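Local atomic coordinates of gdp-l-fucose synthetase (Naegleria fowleri, PDB entry 6AQZ), a protein that probably catalyses the NADPH-dependent epimerisation and reduction of GDP-4-keto-6-deoxy-D-mannose to GDP-L-fucose. Residues 166-169 and 170-174; 160-163 and 164-167; 278-282 and 283-287; 206-209 and 210-214. All blocks are in the same frame, centred on the assembly; numbering follows the deposited sequence.

Overall arrangement
The four contacts lie on three helices and the loop that follows the last of them, on opposite sides of the chain's centre. Contacts 2 and 1 follow each other on helix 156-179, share D166 and M167, and have centres 10 Å apart; both touch the second subunit. Contact 4 comes next, at the start of helix 207-221, and contact 3 last, where helix 272-283 runs out; these two touch through I279 and F283 against L208, L211 and M212, with centres 13 Å apart. Contacts 2 and 4, nearest atoms about 11 Å apart, reach NADP through K162 and H206. The cofactor thus lies between helices 156-179 and 207-221, with contact 3 packed behind the latter.

Contact 1 of 4, residues 166-169 and 170-174; sequences DMLG and RWYNE
D166 and R170, one helical turn apart, meet with carboxylate and guanidinium planes almost perpendicular, 88° between them. Both NE and NH2 of R170 bind the same oxygen: NE lies 3.0 Å from D166 OD2 and comes from above the carboxylate plane, while NH2 takes the syn lone pair of D166 OD2 at 3.1 Å. Seen from R170, OD2 sits at the guanidinium edge and in its plane. The aspartate reaches the arginine because its CG is turned opposite its own backbone N (chi1 168°). H147 also donates to OD2, and E258 pairs with R170 NH1, so this salt bridge belongs to a larger polar network.

M167 lies against W171 on the next face. Its CB stands over the six-membered ring, 3.7 Å from the centroid, in a CH-pi contact, and the chain then bends back so that CE reaches W171 CZ2 at 3.5 Å; the sulfur makes a more oblique Met-aromatic approach. L168 and Y172 run side by side, with L168 CD1 3.8 Å from Y172 CE2. All this rides on regular i to i+4 backbone bonds, among them W171 N to M167 O at 2.9 Å.

L168 and Y172 pack on helix 98-118, where T114 binds the Y172 hydroxyl, whereas W171 faces the second subunit, its NE1 bonded to N156 and its ring meeting W102, both of that subunit.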
loop_
_atom_site.group_PDB
_atom_site.type_symbol
_atom_site.label_atom_id
_atom_site.label_comp_id
_atom_site.label_asym_id
_atom_site.label_seq_id
_atom_site.Cartn_x
_atom_site.Cartn_y
_atom_site.Cartn_z
ATOM N N ASP A 166 1.248 -5.580 7.142
ATOM C CA ASP A 166 1.779 -5.097 8.403
ATOM C C ASP A 166 1.005 -3.875 8.893
ATOM O O ASP A 166 0.612 -3.814 10.072
ATOM C CB ASP A 166 3.268 -4.784 8.254
ATOM C CG ASP A 166 3.823 -4.003 9.458
ATOM O OD1 ASP A 166 3.813 -4.552 10.572
ATOM O OD2 ASP A 166 4.281 -2.847 9.290
ATOM N N MET A 167 0.766 -2.890 8.000
ATOM C CA MET A 167 0.050 -1.676 8.424
ATOM C C MET A 167 -1.376 -2.000 8.836
ATOM O O MET A 167 -1.846 -1.528 9.873
ATOM C CB MET A 167 0.025 -0.597 7.335
ATOM C CG MET A 167 1.352 0.098 7.049
ATOM S SD MET A 167 2.159 0.745 8.542
ATOM C CE MET A 167 0.911 1.862 9.205
ATOM N N LEU A 168 -2.065 -2.850 8.069
ATOM C CA LEU A 168 -3.449 -3.157 8.410
ATOM C C LEU A 168 -3.556 -3.773 9.800
ATOM O O LEU A 168 -4.515 -3.495 10.532
ATOM C CB LEU A 168 -4.061 -4.094 7.363
ATOM C CG LEU A 168 -5.547 -4.374 7.649
ATOM C CD1 LEU A 168 -6.341 -3.072 7.832
ATOM C CD2 LEU A 168 -6.161 -5.260 6.554
ATOM N N GLY A 169 -2.569 -4.594 10.190
ATOM C CA GLY A 169 -2.547 -5.140 11.541
ATOM C C GLY A 169 -2.392 -4.056 12.599
ATOM O O GLY A 169 -3.016 -4.108 13.663
ATOM N N ARG A 170 -1.517 -3.082 12.342
ATOM C CA ARG A 170 -1.356 -2.005 13.308
ATOM C C ARG A 170 -2.658 -1.226 13.462
ATOM O O ARG A 170 -3.076 -0.908 14.582
ATOM C CB ARG A 170 -0.219 -1.088 12.870
ATOM C CG ARG A 170 1.111 -1.796 12.683
ATOM C CD ARG A 170 2.115 -0.822 12.078
ATOM N NE ARG A 170 3.368 -1.471 11.736
ATOM C CZ ARG A 170 4.452 -1.474 12.503
ATOM N NH1 ARG A 170 4.446 -0.830 13.689
ATOM N NH2 ARG A 170 5.546 -2.097 12.068
ATOM N N TRP A 171 -3.343 -0.980 12.344
ATOM C CA TRP A 171 -4.600 -0.246 12.369
ATOM C C TRP A 171 -5.695 -1.052 13.065
ATOM O O TRP A 171 -6.500 -0.491 13.814
ATOM C CB TRP A 171 -5.000 0.111 10.935
ATOM C CG TRP A 171 -4.036 1.055 10.293
ATOM C CD1 TRP A 171 -3.324 2.038 10.922
ATOM C CD2 TRP A 171 -3.648 1.101 8.908
ATOM N NE1 TRP A 171 -2.536 2.701 10.018
ATOM C CE2 TRP A 171 -2.714 2.154 8.775
ATOM C CE3 TRP A 171 -3.996 0.359 7.775
ATOM C CZ2 TRP A 171 -2.135 2.495 7.555
ATOM C CZ3 TRP A 171 -3.413 0.691 6.563
ATOM C CH2 TRP A 171 -2.491 1.750 6.463
ATOM N N TYR A 172 -5.722 -2.374 12.868
ATOM C CA TYR A 172 -6.707 -3.165 13.604
ATOM C C TYR A 172 -6.373 -3.240 15.091
ATOM O O TYR A 172 -7.288 -3.348 15.911
ATOM C CB TYR A 172 -6.852 -4.583 13.032
ATOM C CG TYR A 172 -7.956 -4.686 12.000
ATOM C CD1 TYR A 172 -9.243 -4.243 12.293
ATOM C CD2 TYR A 172 -7.719 -5.246 10.739
ATOM C CE1 TYR A 172 -10.250 -4.339 11.361
ATOM C CE2 TYR A 172 -8.725 -5.346 9.801
ATOM C CZ TYR A 172 -9.982 -4.900 10.122
ATOM O OH TYR A 172 -10.974 -5.001 9.188
ATOM N N ASN A 173 -5.086 -3.180 15.467
ATOM C CA ASN A 173 -4.770 -3.061 16.889
ATOM C C ASN A 173 -5.317 -1.755 17.450
ATOM O O ASN A 173 -5.897 -1.743 18.543
ATOM C CB ASN A 173 -3.259 -3.163 17.135
ATOM C CG ASN A 173 -2.706 -4.598 16.901
ATOM O OD1 ASN A 173 -3.417 -5.593 17.068
ATOM N ND2 ASN A 173 -1.429 -4.688 16.514
ATOM N N GLU A 174 -5.191 -0.648 16.692
ATOM C CA GLU A 174 -5.751 0.636 17.142
ATOM C C GLU A 174 -7.253 0.535 17.340
ATOM O O GLU A 174 -7.787 1.017 18.340
ATOM C CB GLU A 174 -5.447 1.760 16.154
ATOM C CG GLU A 174 -4.024 2.282 16.145
ATOM C CD GLU A 174 -3.858 3.444 15.175
ATOM O OE1 GLU A 174 -4.779 4.290 15.075
ATOM O OE2 GLU A 174 -2.819 3.489 14.478
#

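Contact 2 of 4, residues 160-163 and 164-167; sequences YAKR and MLDM. With NAP (NADP nicotinamide-adenine-dinucleotide phosphate), chain G.
K162 is the lysine of the YxxxK signature of the short-chain dehydrogenase/reductase superfamily, whose tyrosine, Y158, lies just upstream on helix 156-179. Both bind NADP here, consistent with the catalytic arrangement of the family. Y160 to R163 bond to M164 to M167 through successive i to i+4 backbone hydrogen bonds: M164 N reaches Y160 O at 2.8 Å, L165 N reaches A161 O at 3.0 Å, and the ladder continues from K162 and R163.

Side chains meet little across the contact. M164 CG instead rests on a backbone carbonyl, 3.4 Å from Y160 O, and the chain bends so that its methyl CE comes back to R163 CB at 3.8 Å. The R163 chain runs extended from CG to NE to a buried guanidinium bonded to the carbonyls of V132 and G149. A161 and L165 settle on helix 98-118, while Y160 packs on M164 of the second subunit and M164 on W102 of that subunit, placing the cofactor-binding helix at the dimer interface.

K162 kinks at chi2 (-57°) and then runs straight to the cofactor. Its ammonium passes L165 CD2 at 4.1 Å, binds the carbonyl of C127, and donates to NADP O3D, a nicotinamide-ribose hydroxyl, with NZ to O3D at 3.0 Å.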
loop_
_atom_site.group_PDB
_atom_site.type_symbol
_atom_site.label_atom_id
_atom_site.label_comp_id
_atom_site.label_asym_id
_atom_site.label_seq_id
_atom_site.Cartn_x
_atom_site.Cartn_y
_atom_site.Cartn_z
ATOM N N TYR A 160 4.845 -4.341 -1.586
ATOM C CA TYR A 160 3.937 -3.360 -0.995
ATOM C C TYR A 160 2.725 -4.024 -0.360
ATOM O O TYR A 160 2.273 -3.597 0.711
ATOM C CB TYR A 160 3.498 -2.326 -2.041
ATOM C CG TYR A 160 4.447 -1.152 -2.159
ATOM C CD1 TYR A 160 4.819 -0.410 -1.031
ATOM C CD2 TYR A 160 4.981 -0.792 -3.386
ATOM C CE1 TYR A 160 5.681 0.660 -1.146
ATOM C CE2 TYR A 160 5.832 0.276 -3.505
ATOM C CZ TYR A 160 6.182 0.998 -2.391
ATOM O OH TYR A 160 7.059 2.057 -2.538
ATOM N N ALA A 161 2.197 -5.080 -0.987
ATOM C CA ALA A 161 1.105 -5.826 -0.365
ATOM C C ALA A 161 1.507 -6.365 1.008
ATOM O O ALA A 161 0.711 -6.322 1.960
ATOM C CB ALA A 161 0.657 -6.959 -1.286
ATOM N N LYS A 162 2.749 -6.848 1.144
ATOM C CA LYS A 162 3.213 -7.306 2.455
ATOM C C LYS A 162 3.321 -6.141 3.439
ATOM O O LYS A 162 2.931 -6.265 4.610
ATOM C CB LYS A 162 4.556 -8.040 2.335
ATOM C CG LYS A 162 4.480 -9.377 1.678
ATOM C CD LYS A 162 3.508 -10.287 2.389
ATOM C CE LYS A 162 3.765 -11.805 2.117
ATOM N NZ LYS A 162 2.624 -12.577 2.799
ATOM N N ARG A 163 3.842 -5.003 2.980
ATOM C CA ARG A 163 3.896 -3.814 3.830
ATOM C C ARG A 163 2.516 -3.397 4.328
ATOM O O ARG A 163 2.363 -3.013 5.498
ATOM C CB ARG A 163 4.558 -2.652 3.083
ATOM C CG ARG A 163 5.984 -2.962 2.733
ATOM C CD ARG A 163 6.650 -1.728 2.333
ATOM N NE ARG A 163 8.039 -1.941 1.974
ATOM C CZ ARG A 163 8.882 -0.941 1.767
ATOM N NH1 ARG A 163 8.439 0.307 1.925
ATOM N NH2 ARG A 163 10.143 -1.183 1.421
ATOM N N MET A 164 1.510 -3.425 3.446
ATOM C CA MET A 164 0.160 -3.031 3.839
ATOM C C MET A 164 -0.530 -4.087 4.710
ATOM O O MET A 164 -1.459 -3.746 5.450
ATOM C CB MET A 164 -0.648 -2.712 2.577
ATOM C CG MET A 164 -0.106 -1.485 1.795
ATOM S SD MET A 164 0.110 -0.011 2.869
ATOM C CE MET A 164 1.893 0.100 3.009
ATOM N N LEU A 165 -0.069 -5.344 4.670
ATOM C CA LEU A 165 -0.512 -6.345 5.641
ATOM C C LEU A 165 -0.014 -5.995 7.041
ATOM O O LEU A 165 -0.766 -6.088 8.021
ATOM C CB LEU A 165 -0.048 -7.747 5.203
ATOM C CG LEU A 165 -0.031 -8.979 6.137
ATOM C CD1 LEU A 165 -1.408 -9.260 6.719
ATOM C CD2 LEU A 165 0.456 -10.242 5.360
ATOM N N ASP A 166 1.248 -5.580 7.142
ATOM C CA ASP A 166 1.779 -5.097 8.403
ATOM C C ASP A 166 1.005 -3.875 8.893
ATOM O O ASP A 166 0.612 -3.814 10.072
ATOM C CB ASP A 166 3.268 -4.784 8.254
ATOM C CG ASP A 166 3.823 -4.003 9.458
ATOM O OD1 ASP A 166 3.813 -4.552 10.572
ATOM O OD2 ASP A 166 4.281 -2.847 9.290
ATOM N N MET A 167 0.766 -2.890 8.000
ATOM C CA MET A 167 0.050 -1.676 8.424
ATOM C C MET A 167 -1.376 -2.000 8.836
ATOM O O MET A 167 -1.846 -1.528 9.873
ATOM C CB MET A 167 0.025 -0.597 7.335
ATOM C CG MET A 167 1.352 0.098 7.049
ATOM S SD MET A 167 2.159 0.745 8.542
ATOM C CE MET A 167 0.911 1.862 9.205
HETATM P PA NAP G . 3.559 -21.940 -0.562
HETATM O O1A NAP G . 3.536 -21.458 -1.981
HETATM O O2A NAP G . 4.391 -23.125 -0.146
HETATM O O5B NAP G . 2.028 -22.228 -0.008
HETATM C C5B NAP G . 1.353 -21.019 -0.032
HETATM C C4B NAP G . -0.055 -21.293 0.563
HETATM O O4B NAP G . -0.988 -20.242 0.204
HETATM C C3B NAP G . -0.638 -22.682 0.081
HETATM O O3B NAP G . -1.351 -23.288 1.125
HETATM C C2B NAP G . -1.694 -22.234 -0.940
HETATM O O2B NAP G . -2.772 -23.019 -0.992
HETATM C C1B NAP G . -2.174 -20.918 -0.192
HETATM N N9A NAP G . -2.952 -20.049 -1.067
HETATM C C8A NAP G . -2.496 -19.315 -2.143
HETATM N N7A NAP G . -3.470 -18.600 -2.751
HETATM C C5A NAP G . -4.613 -18.907 -2.032
HETATM C C6A NAP G . -5.931 -18.486 -2.179
HETATM N N6A NAP G . -6.274 -17.590 -3.192
HETATM N N1A NAP G . -6.900 -18.904 -1.328
HETATM C C2A NAP G . -6.469 -19.765 -0.359
HETATM N N3A NAP G . -5.243 -20.268 -0.101
HETATM C C4A NAP G . -4.313 -19.803 -0.969
HETATM O O3 NAP G . 4.086 -20.544 0.185
HETATM P PN NAP G . 4.981 -20.807 1.474
HETATM O O1N NAP G . 4.337 -21.669 2.492
HETATM O O2N NAP G . 6.462 -20.865 1.171
HETATM O O5D NAP G . 4.950 -19.257 2.286
HETATM C C5D NAP G . 3.774 -19.024 2.953
HETATM C C4D NAP G . 4.006 -17.699 3.644
HETATM O O4D NAP G . 5.398 -17.629 3.997
HETATM C C3D NAP G . 3.754 -16.533 2.573
HETATM O O3D NAP G . 3.076 -15.488 3.182
HETATM C C2D NAP G . 5.186 -16.131 2.154
HETATM O O2D NAP G . 5.341 -14.792 1.886
HETATM C C1D NAP G . 5.963 -16.435 3.469
HETATM N N1N NAP G . 7.421 -16.574 3.187
HETATM C C2N NAP G . 7.954 -17.694 2.545
HETATM C C3N NAP G . 9.305 -17.765 2.272
HETATM C C7N NAP G . 9.857 -18.968 1.572
HETATM O O7N NAP G . 11.045 -19.052 1.216
HETATM N N7N NAP G . 9.007 -20.044 1.292
HETATM C C4N NAP G . 10.246 -16.679 2.630
HETATM C C5N NAP G . 9.584 -15.516 3.297
HETATM C C6N NAP G . 8.273 -15.499 3.548
HETATM P P2B NAP G . -2.718 -24.430 -2.195
HETATM O O1X NAP G . -1.661 -25.267 -1.542
HETATM O O2X NAP G . -4.162 -24.921 -2.076
HETATM O O3X NAP G . -2.339 -23.691 -3.444
#

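Contact 3 of 4, residues 278-282 and 283-287; sequences TIKDA and FNFTG
I279 and K280 carry the last backbone bonds as helix 272-283 ends: F283 N makes an i to i+4 bond to I279 O at 3.2 Å, and F285 N reaches five residues back to K280 O at 3.1 Å. Between them N284 adopts a left-handed backbone conformation, with phi of 57°, which turns the chain out of the helix. The i to i+5 bond and the positive phi resemble a Schellman ending, although N284 N, 3.7 Å from D281 O, does not complete the usual pair of bonds. I279 O also accepts from A282 N, both donors arriving from the same face of its plane.

The K280 side chain, stretched out from chi1 (175°) onward, spans the turn. It crosses F285 at about a right angle, K280 CG lying 4.0 Å from F285 CD2 near the ring plane. At its far end NZ donates to G287 O at 3.1 Å, nearly in line with the carbonyl bond, tying the loop back to the helix. G287 N lies over one face of the F285 ring, 3.5 Å above its centre.

I279 and F283 point the same way, the methyl CG2 of I279 meeting the ring edge at F283 CD2, 4.0 Å away. Both contribute to a buried layer: I279 rests on L211 and F283 on C215 of helix 207-221, F283 also packs against V329, F332 and L333 of helix 321-335, and F285 covers C215 and A218 before strand 289-292 begins.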
loop_
_atom_site.group_PDB
_atom_site.type_symbol
_atom_site.label_atom_id
_atom_site.label_comp_id
_atom_site.label_asym_id
_atom_site.label_seq_id
_atom_site.Cartn_x
_atom_site.Cartn_y
_atom_site.Cartn_z
ATOM N N THR A 278 26.227 -29.609 -0.222
ATOM C CA THR A 278 25.461 -30.345 0.776
ATOM C C THR A 278 24.345 -31.131 0.119
ATOM O O THR A 278 24.062 -32.271 0.505
ATOM C CB THR A 278 24.871 -29.373 1.795
ATOM O OG1 THR A 278 25.883 -28.461 2.208
ATOM C CG2 THR A 278 24.318 -30.112 3.006
ATOM N N ILE A 279 23.695 -30.524 -0.874
ATOM C CA ILE A 279 22.668 -31.213 -1.638
ATOM C C ILE A 279 23.287 -32.356 -2.412
ATOM O O ILE A 279 22.747 -33.468 -2.445
ATOM C CB ILE A 279 21.955 -30.221 -2.569
ATOM C CG1 ILE A 279 21.120 -29.229 -1.744
ATOM C CG2 ILE A 279 21.139 -30.969 -3.623
ATOM C CD1 ILE A 279 20.479 -28.130 -2.579
ATOM N N LYS A 280 24.444 -32.103 -3.025
ATOM C CA LYS A 280 25.138 -33.145 -3.763
ATOM C C LYS A 280 25.407 -34.344 -2.860
ATOM O O LYS A 280 25.023 -35.473 -3.184
ATOM C CB LYS A 280 26.437 -32.588 -4.353
ATOM C CG LYS A 280 27.277 -33.656 -5.030
ATOM C CD LYS A 280 28.613 -33.141 -5.547
ATOM C CE LYS A 280 29.520 -34.331 -5.847
ATOM N NZ LYS A 280 30.561 -34.006 -6.846
ATOM N N ASP A 281 25.993 -34.101 -1.678
ATOM C CA ASP A 281 26.373 -35.194 -0.793
ATOM C C ASP A 281 25.201 -35.816 -0.051
ATOM O O ASP A 281 25.381 -36.881 0.551
ATOM C CB ASP A 281 27.386 -34.709 0.246
ATOM C CG ASP A 281 28.677 -34.250 -0.367
ATOM O OD1 ASP A 281 29.089 -34.835 -1.393
ATOM O OD2 ASP A 281 29.281 -33.304 0.183
ATOM N N ALA A 282 23.989 -35.273 -0.180
ATOM C CA ALA A 282 22.839 -35.863 0.493
ATOM C C ALA A 282 22.065 -36.777 -0.440
ATOM O O ALA A 282 21.438 -37.737 0.016
ATOM C CB ALA A 282 21.893 -34.780 1.027
ATOM N N PHE A 283 22.148 -36.516 -1.740
ATOM C CA PHE A 283 21.667 -37.439 -2.745
ATOM C C PHE A 283 22.663 -38.552 -3.024
ATOM O O PHE A 283 22.288 -39.538 -3.669
ATOM C CB PHE A 283 21.389 -36.682 -4.042
ATOM C CG PHE A 283 20.018 -36.092 -4.123
ATOM C CD1 PHE A 283 18.923 -36.891 -4.397
ATOM C CD2 PHE A 283 19.824 -34.726 -3.935
ATOM C CE1 PHE A 283 17.657 -36.339 -4.491
ATOM C CE2 PHE A 283 18.566 -34.173 -4.018
ATOM C CZ PHE A 283 17.479 -34.979 -4.295
ATOM N N ASN A 284 23.887 -38.433 -2.491
ATOM C CA ASN A 284 25.017 -39.288 -2.856
ATOM C C ASN A 284 25.285 -39.215 -4.355
ATOM O O ASN A 284 25.565 -40.222 -5.010
ATOM C CB ASN A 284 24.806 -40.732 -2.396
ATOM C CG ASN A 284 24.812 -40.863 -0.889
ATOM O OD1 ASN A 284 25.656 -40.275 -0.204
ATOM N ND2 ASN A 284 23.865 -41.621 -0.362
ATOM N N PHE A 285 25.169 -38.008 -4.905
ATOM C CA PHE A 285 25.451 -37.798 -6.316
ATOM C C PHE A 285 26.955 -37.822 -6.566
ATOM O O PHE A 285 27.704 -37.045 -5.961
ATOM C CB PHE A 285 24.842 -36.479 -6.772
ATOM C CG PHE A 285 25.098 -36.154 -8.210
ATOM C CD1 PHE A 285 24.434 -36.840 -9.218
ATOM C CD2 PHE A 285 25.966 -35.130 -8.557
ATOM C CE1 PHE A 285 24.656 -36.530 -10.545
ATOM C CE2 PHE A 285 26.193 -34.813 -9.881
ATOM C CZ PHE A 285 25.536 -35.509 -10.879
ATOM N N THR A 286 27.388 -38.689 -7.499
ATOM C CA THR A 286 28.803 -38.918 -7.769
ATOM C C THR A 286 29.291 -38.269 -9.060
ATOM O O THR A 286 30.479 -38.375 -9.382
ATOM C CB THR A 286 29.112 -40.433 -7.812
ATOM O OG1 THR A 286 28.630 -41.025 -9.036
ATOM C CG2 THR A 286 28.487 -41.152 -6.627
ATOM N N GLY A 287 28.425 -37.598 -9.811
ATOM C CA GLY A 287 28.860 -36.900 -11.001
ATOM C C GLY A 287 29.420 -35.519 -10.689
ATOM O O GLY A 287 29.529 -35.091 -9.539
#

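Contact 4 of 4, residues 206-209 and 210-214; sequences HVLP and GLMHK. With NAP (NADP nicotinamide-adenine-dinucleotide phosphate), chain G.
L208 and M212 form the tightly packed side of this first part of helix 207-221, whereas H206 and V207 lie at its exposed start. The two long side chains run alongside each other in the same direction, L208 CD2 touching the terminal methyl CE of M212 at 3.6 Å; M212 is fully extended beyond CG (chi2 -177°), which carries that methyl out level with the leucine branch. Both pack on I325 of helix 321-335, and L208 meets V275 and M212 meets I279 of helix 272-283.

V207 is looser and lies toward solvent: its CG1 is 4.1 Å from CD1 of L211, which is itself buried against I279 and V227. Beneath them the backbone O of H206, the N-cap residue, accepts G210 N at 2.9 Å, and V207 O accepts L211 N at 2.8 Å. P209 O receives the N-H of H213; the imidazole of that histidine bonds to the F200 carbonyl and the Y336 hydroxyl.

The H206 ring leads away to NADP, where NE2 stands 3.4 Å from the nicotinamide amide oxygen O7N, which lies oblique to the imidazole. L208 and M212 thus make an apolar seam between helices, while H206 sets an imidazole beside the nicotinamide amide.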
loop_
_atom_site.group_PDB
_atom_site.type_symbol
_atom_site.label_atom_id
_atom_site.label_comp_id
_atom_site.label_asym_id
_atom_site.label_seq_id
_atom_site.Cartn_x
_atom_site.Cartn_y
_atom_site.Cartn_z
ATOM N N HIS A 206 11.996 -21.753 -5.553
ATOM C CA HIS A 206 13.139 -21.118 -4.917
ATOM C C HIS A 206 14.426 -21.853 -5.262
ATOM O O HIS A 206 14.421 -23.013 -5.682
ATOM C CB HIS A 206 12.970 -21.080 -3.398
ATOM C CG HIS A 206 11.769 -20.308 -2.959
ATOM N ND1 HIS A 206 11.319 -19.193 -3.638
ATOM C CD2 HIS A 206 10.920 -20.487 -1.917
ATOM C CE1 HIS A 206 10.238 -18.726 -3.038
ATOM N NE2 HIS A 206 9.976 -19.490 -1.990
ATOM N N VAL A 207 15.544 -21.167 -5.026
ATOM C CA VAL A 207 16.851 -21.654 -5.457
ATOM C C VAL A 207 17.155 -23.026 -4.859
ATOM O O VAL A 207 17.539 -23.962 -5.570
ATOM C CB VAL A 207 17.929 -20.629 -5.087
ATOM C CG1 VAL A 207 19.297 -21.252 -5.215
ATOM C CG2 VAL A 207 17.789 -19.383 -5.984
ATOM N N LEU A 208 16.990 -23.160 -3.543
ATOM C CA LEU A 208 17.382 -24.394 -2.864
ATOM C C LEU A 208 16.511 -25.570 -3.284
ATOM O O LEU A 208 17.066 -26.604 -3.697
ATOM C CB LEU A 208 17.376 -24.161 -1.352
ATOM C CG LEU A 208 18.114 -25.097 -0.404
ATOM C CD1 LEU A 208 18.445 -24.393 0.932
ATOM C CD2 LEU A 208 17.263 -26.324 -0.172
ATOM N N PRO A 209 15.176 -25.499 -3.224
ATOM C CA PRO A 209 14.391 -26.634 -3.730
ATOM C C PRO A 209 14.638 -26.908 -5.203
ATOM O O PRO A 209 14.591 -28.071 -5.618
ATOM C CB PRO A 209 12.940 -26.211 -3.458
ATOM C CG PRO A 209 12.980 -24.745 -3.276
ATOM C CD PRO A 209 14.307 -24.436 -2.689
ATOM N N GLY A 210 14.901 -25.870 -6.007
ATOM C CA GLY A 210 15.246 -26.093 -7.401
ATOM C C GLY A 210 16.560 -26.830 -7.550
ATOM O O GLY A 210 16.690 -27.737 -8.382
ATOM N N LEU A 211 17.539 -26.497 -6.709
ATOM C CA LEU A 211 18.798 -27.225 -6.770
ATOM C C LEU A 211 18.586 -28.696 -6.423
ATOM O O LEU A 211 19.221 -29.574 -7.015
ATOM C CB LEU A 211 19.815 -26.594 -5.834
ATOM C CG LEU A 211 20.395 -25.297 -6.390
ATOM C CD1 LEU A 211 21.397 -24.717 -5.414
ATOM C CD2 LEU A 211 21.012 -25.496 -7.761
ATOM N N MET A 212 17.674 -28.984 -5.487
ATOM C CA MET A 212 17.380 -30.374 -5.144
ATOM C C MET A 212 16.778 -31.124 -6.318
ATOM O O MET A 212 17.186 -32.249 -6.619
ATOM C CB MET A 212 16.442 -30.454 -3.944
ATOM C CG MET A 212 17.135 -30.205 -2.636
ATOM S SD MET A 212 16.032 -30.378 -1.233
ATOM C CE MET A 212 17.169 -29.930 0.074
ATOM N N HIS A 213 15.819 -30.507 -7.007
ATOM C CA HIS A 213 15.195 -31.170 -8.144
ATOM C C HIS A 213 16.195 -31.328 -9.280
ATOM O O HIS A 213 16.193 -32.348 -9.983
ATOM C CB HIS A 213 13.979 -30.371 -8.612
ATOM C CG HIS A 213 13.061 -31.139 -9.509
ATOM N ND1 HIS A 213 11.979 -30.564 -10.138
ATOM C CD2 HIS A 213 13.073 -32.435 -9.893
ATOM C CE1 HIS A 213 11.356 -31.477 -10.859
ATOM N NE2 HIS A 213 12.001 -32.620 -10.728
ATOM N N LYS A 214 17.054 -30.323 -9.462
ATOM C CA LYS A 214 18.100 -30.388 -10.472
ATOM C C LYS A 214 19.067 -31.530 -10.190
ATOM O O LYS A 214 19.442 -32.281 -11.102
ATOM C CB LYS A 214 18.851 -29.054 -10.516
ATOM C CG LYS A 214 18.706 -28.284 -11.804
ATOM C CD LYS A 214 18.339 -26.848 -11.548
ATOM C CE LYS A 214 19.446 -25.914 -12.020
ATOM N NZ LYS A 214 20.066 -26.450 -13.270
HETATM P PA NAP G . 3.559 -21.940 -0.562
HETATM O O1A NAP G . 3.536 -21.458 -1.981
HETATM O O2A NAP G . 4.391 -23.125 -0.146
HETATM O O5B NAP G . 2.028 -22.228 -0.008
HETATM C C5B NAP G . 1.353 -21.019 -0.032
HETATM C C4B NAP G . -0.055 -21.293 0.563
HETATM O O4B NAP G . -0.988 -20.242 0.204
HETATM C C3B NAP G . -0.638 -22.682 0.081
HETATM O O3B NAP G . -1.351 -23.288 1.125
HETATM C C2B NAP G . -1.694 -22.234 -0.940
HETATM O O2B NAP G . -2.772 -23.019 -0.992
HETATM C C1B NAP G . -2.174 -20.918 -0.192
HETATM N N9A NAP G . -2.952 -20.049 -1.067
HETATM C C8A NAP G . -2.496 -19.315 -2.143
HETATM N N7A NAP G . -3.470 -18.600 -2.751
HETATM C C5A NAP G . -4.613 -18.907 -2.032
HETATM C C6A NAP G . -5.931 -18.486 -2.179
HETATM N N6A NAP G . -6.274 -17.590 -3.192
HETATM N N1A NAP G . -6.900 -18.904 -1.328
HETATM C C2A NAP G . -6.469 -19.765 -0.359
HETATM N N3A NAP G . -5.243 -20.268 -0.101
HETATM C C4A NAP G . -4.313 -19.803 -0.969
HETATM O O3 NAP G . 4.086 -20.544 0.185
HETATM P PN NAP G . 4.981 -20.807 1.474
HETATM O O1N NAP G . 4.337 -21.669 2.492
HETATM O O2N NAP G . 6.462 -20.865 1.171
HETATM O O5D NAP G . 4.950 -19.257 2.286
HETATM C C5D NAP G . 3.774 -19.024 2.953
HETATM C C4D NAP G . 4.006 -17.699 3.644
HETATM O O4D NAP G . 5.398 -17.629 3.997
HETATM C C3D NAP G . 3.754 -16.533 2.573
HETATM O O3D NAP G . 3.076 -15.488 3.182
HETATM C C2D NAP G . 5.186 -16.131 2.154
HETATM O O2D NAP G . 5.341 -14.792 1.886
HETATM C C1D NAP G . 5.963 -16.435 3.469
HETATM N N1N NAP G . 7.421 -16.574 3.187
HETATM C C2N NAP G . 7.954 -17.694 2.545
HETATM C C3N NAP G . 9.305 -17.765 2.272
HETATM C C7N NAP G . 9.857 -18.968 1.572
HETATM O O7N NAP G . 11.045 -19.052 1.216
HETATM N N7N NAP G . 9.007 -20.044 1.292
HETATM C C4N NAP G . 10.246 -16.679 2.630
HETATM C C5N NAP G . 9.584 -15.516 3.297
HETATM C C6N NAP G . 8.273 -15.499 3.548
HETATM P P2B NAP G . -2.718 -24.430 -2.195
HETATM O O1X NAP G . -1.661 -25.267 -1.542
HETATM O O2X NAP G . -4.162 -24.921 -2.076
HETATM O O3X NAP G . -2.339 -23.691 -3.444
#